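Local coordinates for protein serine repeat antigen 5 (Plasmodium falciparum, PDB 6X44) that adopts a papain-family cysteine protease fold behind a prodomain and, as a pseudo-zymogen, is probably not a conventional active protease, at residues K212-T217 against V428-D433; G223-K228 against H288-W293; A235-G240 against Q281-E286. One frame throughout, in Å; residues are numbered along the deposited sequence. Where two conformers were deposited one is given.

Interaction 1. Residues K212-T217 against V428-D433; sequences KYHLET and VIFNVD
His214 and Phe430 join the two halves of the papain-like fold here: the long helix 206-221, which belongs to the helical domain, and strand 426-433 of the beta domain. The axes of the 212-217 part of the helix and of strand 428-430 approach to 9.2 Å. The polar link is a single hydrogen bond from Phe430 N to His214 NE2, 3.0 Å long and nearly straight at 175°. The donor sits at the imidazole edge, in the ring plane, so NE2 acts as acceptor. On the other nitrogen, ND1 is hydrogen-bonded to Ser341, and two partners together hold the ring's rotation; the proton is then probably on ND1. CG anti to the backbone N (chi1 -177°) carries the imidazole out to the strand. The rings also touch: their planes are inclined at 54°, and His214 CD2 lies 3.6 Å from Phe430 CD2. Val428 O lies over one face of the imidazole. Apolar contact continues one helix residue and two strand residues further on, where Val432 leans toward the helix. There the branch tips meet, Leu215 CD1 lying 4.2 Å from Val432 CG2.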
loop_
_atom_site.group_PDB
_atom_site.type_symbol
_atom_site.label_atom_id
_atom_site.label_comp_id
_atom_site.label_asym_id
_atom_site.label_seq_id
_atom_site.Cartn_x
_atom_site.Cartn_y
_atom_site.Cartn_z
ATOM N N LYS A 212 6.181 -6.598 -6.327
ATOM C CA LYS A 212 5.399 -7.291 -7.344
ATOM C C LYS A 212 4.524 -6.306 -8.100
ATOM O O LYS A 212 4.331 -6.454 -9.306
ATOM C CB LYS A 212 4.559 -8.406 -6.725
ATOM C CG LYS A 212 3.166 -8.012 -6.231
ATOM C CD LYS A 212 2.539 -9.106 -5.306
ATOM C CE LYS A 212 1.068 -8.874 -5.082
ATOM N NZ LYS A 212 0.281 -9.062 -6.350
ATOM N N TYR A 213 4.011 -5.283 -7.417
ATOM C CA TYR A 213 3.269 -4.240 -8.110
ATOM C C TYR A 213 4.120 -3.586 -9.174
ATOM O O TYR A 213 3.638 -3.305 -10.271
ATOM C CB TYR A 213 2.778 -3.159 -7.135
ATOM C CG TYR A 213 1.975 -2.081 -7.831
ATOM C CD1 TYR A 213 0.679 -2.317 -8.259
ATOM C CD2 TYR A 213 2.537 -0.848 -8.093
ATOM C CE1 TYR A 213 -0.054 -1.327 -8.878
ATOM C CE2 TYR A 213 1.833 0.143 -8.735
ATOM C CZ TYR A 213 0.539 -0.101 -9.121
ATOM O OH TYR A 213 -0.161 0.881 -9.748
ATOM N N HIS A 214 5.378 -3.292 -8.853
ATOM C CA HIS A 214 6.247 -2.656 -9.829
ATOM C C HIS A 214 6.406 -3.552 -11.062
ATOM O O HIS A 214 6.354 -3.069 -12.211
ATOM C CB HIS A 214 7.577 -2.349 -9.177
ATOM C CG HIS A 214 8.548 -1.621 -10.062
ATOM N ND1 HIS A 214 8.212 -0.493 -10.769
ATOM C CD2 HIS A 214 9.856 -1.855 -10.332
ATOM C CE1 HIS A 214 9.269 -0.063 -11.442
ATOM N NE2 HIS A 214 10.275 -0.877 -11.201
ATOM N N LEU A 215 6.516 -4.879 -10.852
ATOM C CA LEU A 215 6.618 -5.747 -12.013
ATOM C C LEU A 215 5.269 -5.866 -12.724
ATOM O O LEU A 215 5.221 -5.948 -13.951
ATOM C CB LEU A 215 7.159 -7.118 -11.615
ATOM C CG LEU A 215 7.423 -8.104 -12.773
ATOM C CD1 LEU A 215 8.348 -7.528 -13.846
ATOM C CD2 LEU A 215 8.058 -9.328 -12.183
ATOM N N GLU A 216 4.165 -5.832 -11.982
ATOM C CA GLU A 216 2.842 -5.785 -12.613
ATOM C C GLU A 216 2.669 -4.550 -13.513
ATOM O O GLU A 216 2.154 -4.671 -14.639
ATOM C CB GLU A 216 1.775 -5.821 -11.532
ATOM C CG GLU A 216 1.720 -7.182 -10.760
ATOM C CD GLU A 216 0.936 -7.120 -9.443
ATOM O OE1 GLU A 216 0.485 -5.995 -9.025
ATOM O OE2 GLU A 216 0.803 -8.220 -8.835
ATOM N N THR A 217 3.119 -3.354 -13.072
ATOM C CA THR A 217 2.934 -2.202 -13.966
ATOM C C THR A 217 3.881 -2.305 -15.162
ATOM O O THR A 217 3.504 -1.950 -16.285
ATOM C CB THR A 217 3.064 -0.831 -13.248
ATOM O OG1 THR A 217 4.380 -0.590 -12.720
ATOM C CG2 THR A 217 2.090 -0.709 -12.121
ATOM N N VAL A 428 13.542 2.551 -6.074
ATOM C CA VAL A 428 14.147 1.389 -6.696
ATOM C C VAL A 428 13.344 1.089 -7.950
ATOM O O VAL A 428 12.106 1.045 -7.901
ATOM C CB VAL A 428 14.167 0.166 -5.750
ATOM C CG1 VAL A 428 14.755 -1.058 -6.433
ATOM C CG2 VAL A 428 14.958 0.487 -4.522
ATOM N N ILE A 429 14.056 0.901 -9.059
ATOM C CA ILE A 429 13.505 0.550 -10.361
ATOM C C ILE A 429 14.060 -0.811 -10.756
ATOM O O ILE A 429 15.272 -1.057 -10.639
ATOM C CB ILE A 429 13.876 1.599 -11.432
ATOM C CG1 ILE A 429 13.219 2.939 -11.115
ATOM C CG2 ILE A 429 13.393 1.172 -12.774
ATOM C CD1 ILE A 429 14.045 3.809 -10.201
ATOM N N PHE A 430 13.192 -1.684 -11.246
ATOM C CA PHE A 430 13.670 -2.949 -11.752
ATOM C C PHE A 430 14.190 -2.768 -13.182
ATOM O O PHE A 430 13.612 -2.029 -13.979
ATOM C CB PHE A 430 12.568 -3.997 -11.707
ATOM C CG PHE A 430 12.312 -4.572 -10.332
ATOM C CD1 PHE A 430 13.227 -4.439 -9.302
ATOM C CD2 PHE A 430 11.127 -5.234 -10.063
ATOM C CE1 PHE A 430 12.957 -4.934 -8.053
ATOM C CE2 PHE A 430 10.863 -5.740 -8.805
ATOM C CZ PHE A 430 11.782 -5.589 -7.811
ATOM N N ASN A 431 15.323 -3.408 -13.477
ATOM C CA ASN A 431 15.898 -3.433 -14.824
ATOM C C ASN A 431 15.790 -4.871 -15.293
ATOM O O ASN A 431 16.671 -5.695 -15.016
ATOM C CB ASN A 431 17.339 -2.937 -14.842
ATOM C CG ASN A 431 17.485 -1.549 -14.267
ATOM O OD1 ASN A 431 16.635 -0.663 -14.459
ATOM N ND2 ASN A 431 18.579 -1.343 -13.560
ATOM N N VAL A 432 14.695 -5.154 -15.984
ATOM C CA VAL A 432 14.380 -6.469 -16.507
ATOM C C VAL A 432 13.945 -6.291 -17.953
ATOM O O VAL A 432 13.687 -5.183 -18.410
ATOM C CB VAL A 432 13.274 -7.189 -15.705
ATOM C CG1 VAL A 432 13.699 -7.331 -14.270
ATOM C CG2 VAL A 432 11.921 -6.469 -15.836
ATOM N N ASP A 433 13.872 -7.405 -18.672
ATOM C CA ASP A 433 13.359 -7.404 -20.033
ATOM C C ASP A 433 12.278 -8.459 -20.127
ATOM O O ASP A 433 12.428 -9.570 -19.599
ATOM C CB ASP A 433 14.450 -7.686 -21.063
ATOM C CG ASP A 433 14.263 -6.884 -22.354
ATOM O OD1 ASP A 433 13.194 -6.222 -22.515
ATOM O OD2 ASP A 433 15.191 -6.939 -23.205
#

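Interaction 2. Residues G223-K228 against H288-W293; sequences GYEPTK and HWMNLW
Leu292 reaches Thr227 and Lys228 because its CG stands anti to its own carbonyl carbon (chi1 -55°); chi2 of 172° then sets CD1 anti to CA, with CD2 branching off beside it, and both methyls meet the other segment. From the facing side Thr227 holds CG2 anti to its backbone N, and the two side chains cross at about a right angle. The branches of the leucine divide the work. Thr227 CG2 lies equally near both methyls, but CD2 is also 4.1 Å from Thr227 CB, while CD1 presses on backbone, 3.4 Å from Lys228 O. The contact is purely van der Waals, with no hydrogen bond between the segments. Met290 is fully extended toward Glu225, and its CE comes 4.1 Å from Glu225 OE2; since the methionine has two conformers, this outer contact is doubtful.

Each segment is shaped by local turns. Pro226 centres an inverse gamma turn closed by Thr227 N to Glu225 O at 2.7 Å. On the other side Asn291 OD1 accepts from Trp293 N at 2.9 Å, an Asx turn whose donor lies above the carbonyl plane. The amine of Lys228 is taken by a salt bridge to Glu198 and a hydrogen bond to Gln196 O. This is a surface contact of two loops in the papain-like fold. The first leaves helix 206-221 through a Schellman motif at Gly223 and leads on to helix 231-236; the second runs from helix 252-262 toward strand 297-298, with Leu292 also touching Arg219 on helix 206-221.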
loop_
_atom_site.group_PDB
_atom_site.type_symbol
_atom_site.label_atom_id
_atom_site.label_comp_id
_atom_site.label_asym_id
_atom_site.label_seq_id
_atom_site.Cartn_x
_atom_site.Cartn_y
_atom_site.Cartn_z
ATOM N N GLY A 223 1.954 -4.439 -22.647
ATOM C CA GLY A 223 0.788 -4.993 -23.294
ATOM C C GLY A 223 0.124 -6.162 -22.610
ATOM O O GLY A 223 -0.889 -6.648 -23.126
ATOM N N TYR A 224 0.650 -6.643 -21.482
ATOM C CA TYR A 224 0.025 -7.780 -20.830
ATOM C C TYR A 224 -1.203 -7.340 -20.046
ATOM O O TYR A 224 -1.363 -6.179 -19.683
ATOM C CB TYR A 224 1.008 -8.489 -19.900
ATOM C CG TYR A 224 2.195 -9.040 -20.634
ATOM C CD1 TYR A 224 2.184 -10.332 -21.135
ATOM C CD2 TYR A 224 3.299 -8.251 -20.882
ATOM C CE1 TYR A 224 3.257 -10.825 -21.843
ATOM C CE2 TYR A 224 4.369 -8.722 -21.580
ATOM C CZ TYR A 224 4.348 -10.009 -22.066
ATOM O OH TYR A 224 5.435 -10.470 -22.764
ATOM N N GLU A 225 -2.080 -8.295 -19.791
ATOM C CA GLU A 225 -3.255 -8.027 -18.991
ATOM C C GLU A 225 -2.852 -7.713 -17.546
ATOM O O GLU A 225 -1.780 -8.108 -17.087
ATOM C CB GLU A 225 -4.206 -9.230 -19.001
ATOM C CG GLU A 225 -4.221 -10.067 -20.294
ATOM C CD GLU A 225 -3.223 -11.261 -20.271
ATOM O OE1 GLU A 225 -1.995 -11.081 -20.565
ATOM O OE2 GLU A 225 -3.684 -12.388 -19.953
ATOM N N PRO A 226 -3.668 -7.077 -16.842
ATOM C CA PRO A 226 -3.373 -6.753 -15.429
ATOM C C PRO A 226 -3.541 -7.944 -14.487
ATOM O O PRO A 226 -4.380 -7.940 -13.575
ATOM C CB PRO A 226 -4.381 -5.631 -15.137
ATOM C CG PRO A 226 -5.564 -5.971 -16.019
ATOM C CD PRO A 226 -4.952 -6.498 -17.297
ATOM N N THR A 227 -2.709 -8.973 -14.671
ATOM C CA THR A 227 -2.782 -10.176 -13.845
ATOM C C THR A 227 -1.892 -10.057 -12.616
ATOM O O THR A 227 -0.692 -9.758 -12.718
ATOM C CB THR A 227 -2.386 -11.421 -14.639
ATOM O OG1 THR A 227 -3.028 -11.385 -15.916
ATOM C CG2 THR A 227 -2.824 -12.690 -13.882
ATOM N N LYS A 228 -2.480 -10.311 -11.465
ATOM C CA LYS A 228 -1.756 -10.175 -10.216
ATOM C C LYS A 228 -0.771 -11.317 -10.056
ATOM O O LYS A 228 -1.090 -12.477 -10.347
ATOM C CB LYS A 228 -2.722 -10.177 -9.039
ATOM C CG LYS A 228 -3.571 -8.928 -8.925
ATOM C CD LYS A 228 -2.678 -7.706 -8.800
ATOM C CE LYS A 228 -3.499 -6.464 -8.450
ATOM N NZ LYS A 228 -4.257 -6.604 -7.166
ATOM N N HIS A 288 -1.500 -26.295 -14.595
ATOM C CA HIS A 288 -2.322 -25.207 -15.125
ATOM C C HIS A 288 -1.860 -23.806 -14.712
ATOM O O HIS A 288 -2.504 -22.824 -15.106
ATOM C CB HIS A 288 -3.781 -25.390 -14.689
ATOM C CG HIS A 288 -4.012 -25.244 -13.213
ATOM N ND1 HIS A 288 -3.713 -26.239 -12.310
ATOM C CD2 HIS A 288 -4.550 -24.234 -12.491
ATOM C CE1 HIS A 288 -4.041 -25.841 -11.092
ATOM N NE2 HIS A 288 -4.545 -24.626 -11.172
ATOM N N TRP A 289 -0.771 -23.668 -13.951
ATOM C CA TRP A 289 -0.388 -22.356 -13.436
ATOM C C TRP A 289 0.227 -21.486 -14.522
ATOM O O TRP A 289 1.021 -21.959 -15.341
ATOM C CB TRP A 289 0.605 -22.476 -12.273
ATOM C CG TRP A 289 -0.011 -22.902 -10.993
ATOM C CD1 TRP A 289 -1.275 -23.376 -10.811
ATOM C CD2 TRP A 289 0.608 -22.908 -9.702
ATOM N NE1 TRP A 289 -1.485 -23.678 -9.485
ATOM C CE2 TRP A 289 -0.345 -23.393 -8.784
ATOM C CE3 TRP A 289 1.861 -22.524 -9.233
ATOM C CZ2 TRP A 289 -0.082 -23.506 -7.432
ATOM C CZ3 TRP A 289 2.129 -22.660 -7.889
ATOM C CH2 TRP A 289 1.168 -23.150 -7.003
ATOM N N MET A 290 -0.126 -20.207 -14.507
ATOM C CA MET A 290 0.470 -19.220 -15.400
ATOM C C MET A 290 1.804 -18.760 -14.825
ATOM O O MET A 290 1.945 -18.604 -13.609
ATOM C CB MET A 290 -0.495 -18.037 -15.562
ATOM C CG MET A 290 -0.139 -16.971 -16.583
ATOM S SD MET A 290 -1.481 -15.753 -16.645
ATOM C CE MET A 290 -0.928 -14.650 -17.964
ATOM N N ASN A 291 2.785 -18.539 -15.695
ATOM C CA ASN A 291 4.092 -18.030 -15.275
ATOM C C ASN A 291 4.247 -16.580 -15.744
ATOM O O ASN A 291 4.650 -16.318 -16.875
ATOM C CB ASN A 291 5.240 -18.884 -15.783
ATOM C CG ASN A 291 6.578 -18.396 -15.232
ATOM O OD1 ASN A 291 6.624 -17.422 -14.461
ATOM N ND2 ASN A 291 7.658 -19.064 -15.594
ATOM N N LEU A 292 3.996 -15.637 -14.845
ATOM C CA LEU A 292 4.088 -14.218 -15.166
ATOM C C LEU A 292 5.533 -13.744 -15.286
ATOM O O LEU A 292 5.763 -12.557 -15.510
ATOM C CB LEU A 292 3.323 -13.404 -14.107
ATOM C CG LEU A 292 1.849 -13.833 -13.932
ATOM C CD1 LEU A 292 1.162 -13.160 -12.764
ATOM C CD2 LEU A 292 1.057 -13.542 -15.230
ATOM N N TRP A 293 6.507 -14.641 -15.169
ATOM C CA TRP A 293 7.890 -14.337 -15.490
ATOM C C TRP A 293 8.366 -15.035 -16.780
ATOM O O TRP A 293 9.559 -14.998 -17.090
ATOM C CB TRP A 293 8.759 -14.698 -14.285
ATOM C CG TRP A 293 10.221 -14.378 -14.431
ATOM C CD1 TRP A 293 11.240 -15.266 -14.390
ATOM C CD2 TRP A 293 10.823 -13.089 -14.667
ATOM N NE1 TRP A 293 12.437 -14.635 -14.605
ATOM C CE2 TRP A 293 12.212 -13.295 -14.783
ATOM C CE3 TRP A 293 10.324 -11.798 -14.814
ATOM C CZ2 TRP A 293 13.113 -12.252 -15.000
ATOM C CZ3 TRP A 293 11.220 -10.758 -15.052
ATOM C CH2 TRP A 293 12.597 -10.990 -15.134
#

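Interaction 3. Residues A235-G240 against Q281-E286; sequences ANCYKG and QCPKVE
Cys237 is covalently joined to Cys282, and its side chain can be followed outward from the backbone. The two CA atoms are only 4.8 Å apart, the nearest pair across the segments. Cys237 CB stands beside its partner's side chain, 3.9 Å from Cys282 CB. With chi1 near -60°, Cys237 SG is anti to the carbonyl carbon and swings to meet Cys282 SG at 2.1 Å. The bridge turns through a chi3 of 99°, a right-handed disulfide close to the relaxed right angle. Cys282 comes to it differently, with its sulfur anti to its backbone N. Beyond the bond, Cys237 SG also rests against the proline ring, 3.7 Å from Pro283 CD, so the sulfur has an apolar neighbour as well as a covalent one.

In the papain-like fold this pair probably corresponds to one of the disulfides of papain's helical domain. It fastens the end of helix 231-236, which the chain leaves at Cys237, to the long loop that follows helix 252-262. Tyr262, on that helix, touches both cysteines.

Just before the bridge, Asn236 adds contact along the backbone. Its carbonyl O lies 3.4 Å from Cys282 CB, and its own CB is 4.3 Å from Gln281 C. Both ends of its amide are held outside the two segments, OD1 accepting from Gly279 N and ND2 bonded to Tyr271 OH and Lys277 O, which should fix its rotation and tie the last turn of the helix to the same loop at points earlier than Cys282. Pro283 carries the packing onward, resting on Tyr233 of helix 231-236 and on Tyr271.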
loop_
_atom_site.group_PDB
_atom_site.type_symbol
_atom_site.label_atom_id
_atom_site.label_comp_id
_atom_site.label_asym_id
_atom_site.label_seq_id
_atom_site.Cartn_x
_atom_site.Cartn_y
_atom_site.Cartn_z
ATOM N N ALA A 235 6.698 -15.244 -0.832
ATOM C CA ALA A 235 6.910 -15.326 0.614
ATOM C C ALA A 235 7.441 -16.704 1.042
ATOM O O ALA A 235 8.298 -16.807 1.933
ATOM C CB ALA A 235 5.613 -15.004 1.340
ATOM N N ASN A 236 6.942 -17.767 0.436
ATOM C CA ASN A 236 7.201 -19.126 0.892
ATOM C C ASN A 236 8.289 -19.833 0.095
ATOM O O ASN A 236 8.763 -20.879 0.544
ATOM C CB ASN A 236 5.902 -19.939 0.852
ATOM C CG ASN A 236 4.873 -19.362 1.759
ATOM O OD1 ASN A 236 5.210 -18.626 2.686
ATOM N ND2 ASN A 236 3.612 -19.704 1.536
ATOM N N CYS A 237 8.722 -19.273 -1.059
ATOM C CA CYS A 237 9.666 -19.927 -1.952
ATOM C C CYS A 237 10.935 -19.094 -1.978
ATOM O O CYS A 237 10.993 -18.033 -2.625
ATOM C CB CYS A 237 9.091 -20.097 -3.350
ATOM S SG CYS A 237 7.635 -21.075 -3.316
ATOM N N TYR A 238 11.952 -19.574 -1.273
ATOM C CA TYR A 238 13.248 -18.913 -1.295
ATOM C C TYR A 238 14.335 -19.918 -0.945
ATOM O O TYR A 238 14.081 -20.919 -0.289
ATOM C CB TYR A 238 13.287 -17.757 -0.307
ATOM C CG TYR A 238 12.933 -18.181 1.095
ATOM C CD1 TYR A 238 11.607 -18.421 1.471
ATOM C CD2 TYR A 238 13.926 -18.371 2.052
ATOM C CE1 TYR A 238 11.283 -18.802 2.781
ATOM C CE2 TYR A 238 13.616 -18.757 3.346
ATOM C CZ TYR A 238 12.297 -18.974 3.714
ATOM O OH TYR A 238 12.037 -19.382 5.018
ATOM N N LYS A 239 15.556 -19.623 -1.370
ATOM C CA LYS A 239 16.706 -20.418 -0.984
ATOM C C LYS A 239 17.420 -19.758 0.200
ATOM O O LYS A 239 17.197 -18.581 0.536
ATOM C CB LYS A 239 17.656 -20.604 -2.171
ATOM C CG LYS A 239 17.033 -21.352 -3.395
ATOM C CD LYS A 239 16.567 -22.790 -3.081
ATOM C CE LYS A 239 15.784 -23.453 -4.246
ATOM N NZ LYS A 239 16.469 -23.522 -5.581
ATOM N N GLY A 240 18.247 -20.543 0.858
ATOM C CA GLY A 240 19.008 -20.080 1.998
ATOM C C GLY A 240 18.503 -20.690 3.296
ATOM O O GLY A 240 17.788 -21.696 3.318
ATOM N N GLN A 281 4.947 -24.227 3.424
ATOM C CA GLN A 281 5.962 -24.755 2.519
ATOM C C GLN A 281 5.744 -24.249 1.104
ATOM O O GLN A 281 4.619 -24.116 0.649
ATOM C CB GLN A 281 5.942 -26.296 2.514
ATOM C CG GLN A 281 6.101 -26.905 3.907
ATOM C CD GLN A 281 7.406 -26.473 4.551
ATOM O OE1 GLN A 281 7.416 -25.764 5.556
ATOM N NE2 GLN A 281 8.506 -26.888 3.964
ATOM N N CYS A 282 6.841 -24.002 0.404
ATOM C CA CYS A 282 6.795 -23.597 -0.985
ATOM C C CYS A 282 6.018 -24.640 -1.788
ATOM O O CYS A 282 6.383 -25.825 -1.752
ATOM C CB CYS A 282 8.227 -23.466 -1.527
ATOM S SG CYS A 282 8.323 -23.026 -3.263
ATOM N N PRO A 283 4.991 -24.266 -2.546
ATOM C CA PRO A 283 4.173 -25.287 -3.209
ATOM C C PRO A 283 4.807 -25.802 -4.479
ATOM O O PRO A 283 5.575 -25.123 -5.165
ATOM C CB PRO A 283 2.865 -24.561 -3.529
ATOM C CG PRO A 283 3.295 -23.138 -3.752
ATOM C CD PRO A 283 4.472 -22.908 -2.799
ATOM N N LYS A 284 4.420 -27.020 -4.805
ATOM C CA LYS A 284 4.624 -27.550 -6.133
ATOM C C LYS A 284 3.878 -26.672 -7.112
ATOM O O LYS A 284 2.718 -26.319 -6.878
ATOM C CB LYS A 284 4.101 -28.999 -6.206
ATOM C CG LYS A 284 4.194 -29.650 -7.587
ATOM C CD LYS A 284 3.483 -31.022 -7.638
ATOM C CE LYS A 284 2.044 -30.905 -8.142
ATOM N NZ LYS A 284 1.171 -32.067 -7.754
ATOM N N VAL A 285 4.544 -26.310 -8.206
ATOM C CA VAL A 285 3.847 -25.638 -9.288
ATOM C C VAL A 285 2.992 -26.663 -10.010
ATOM O O VAL A 285 3.489 -27.715 -10.423
ATOM C CB VAL A 285 4.843 -24.976 -10.241
ATOM C CG1 VAL A 285 4.111 -24.413 -11.446
ATOM C CG2 VAL A 285 5.616 -23.871 -9.503
ATOM N N GLU A 286 1.706 -26.369 -10.147
ATOM C CA GLU A 286 0.767 -27.220 -10.858
ATOM C C GLU A 286 0.785 -26.916 -12.354
ATOM O O GLU A 286 1.228 -25.851 -12.805
ATOM C CB GLU A 286 -0.642 -27.038 -10.291
ATOM C CG GLU A 286 -0.719 -27.270 -8.788
ATOM C CD GLU A 286 -0.624 -28.728 -8.415
ATOM O OE1 GLU A 286 -0.620 -29.586 -9.336
ATOM O OE2 GLU A 286 -0.549 -29.015 -7.200
#

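Burial falls from the first contact to the other two. Interaction 1 is buried and joins the helical and beta domains through a hydrogen-bonded imidazole and apolar side chains, whereas interaction 2 lies at the surface and relies on van der Waals contact alone. Interaction 3, partly buried, uses a covalent bond between two segments of mostly irregular structure. Interaction 1 lies on helix 206-221, and interaction 2 uses the loop that leaves it; the two touch where Glu216 meets Lys228 and Val432 meets Trp293. Interactions 2 and 3 share the loop after helix 252-262, with Trp289 packed on Pro283 and Lys284. Interactions 1 and 3 do not touch; their nearest atoms are about 9 Å apart.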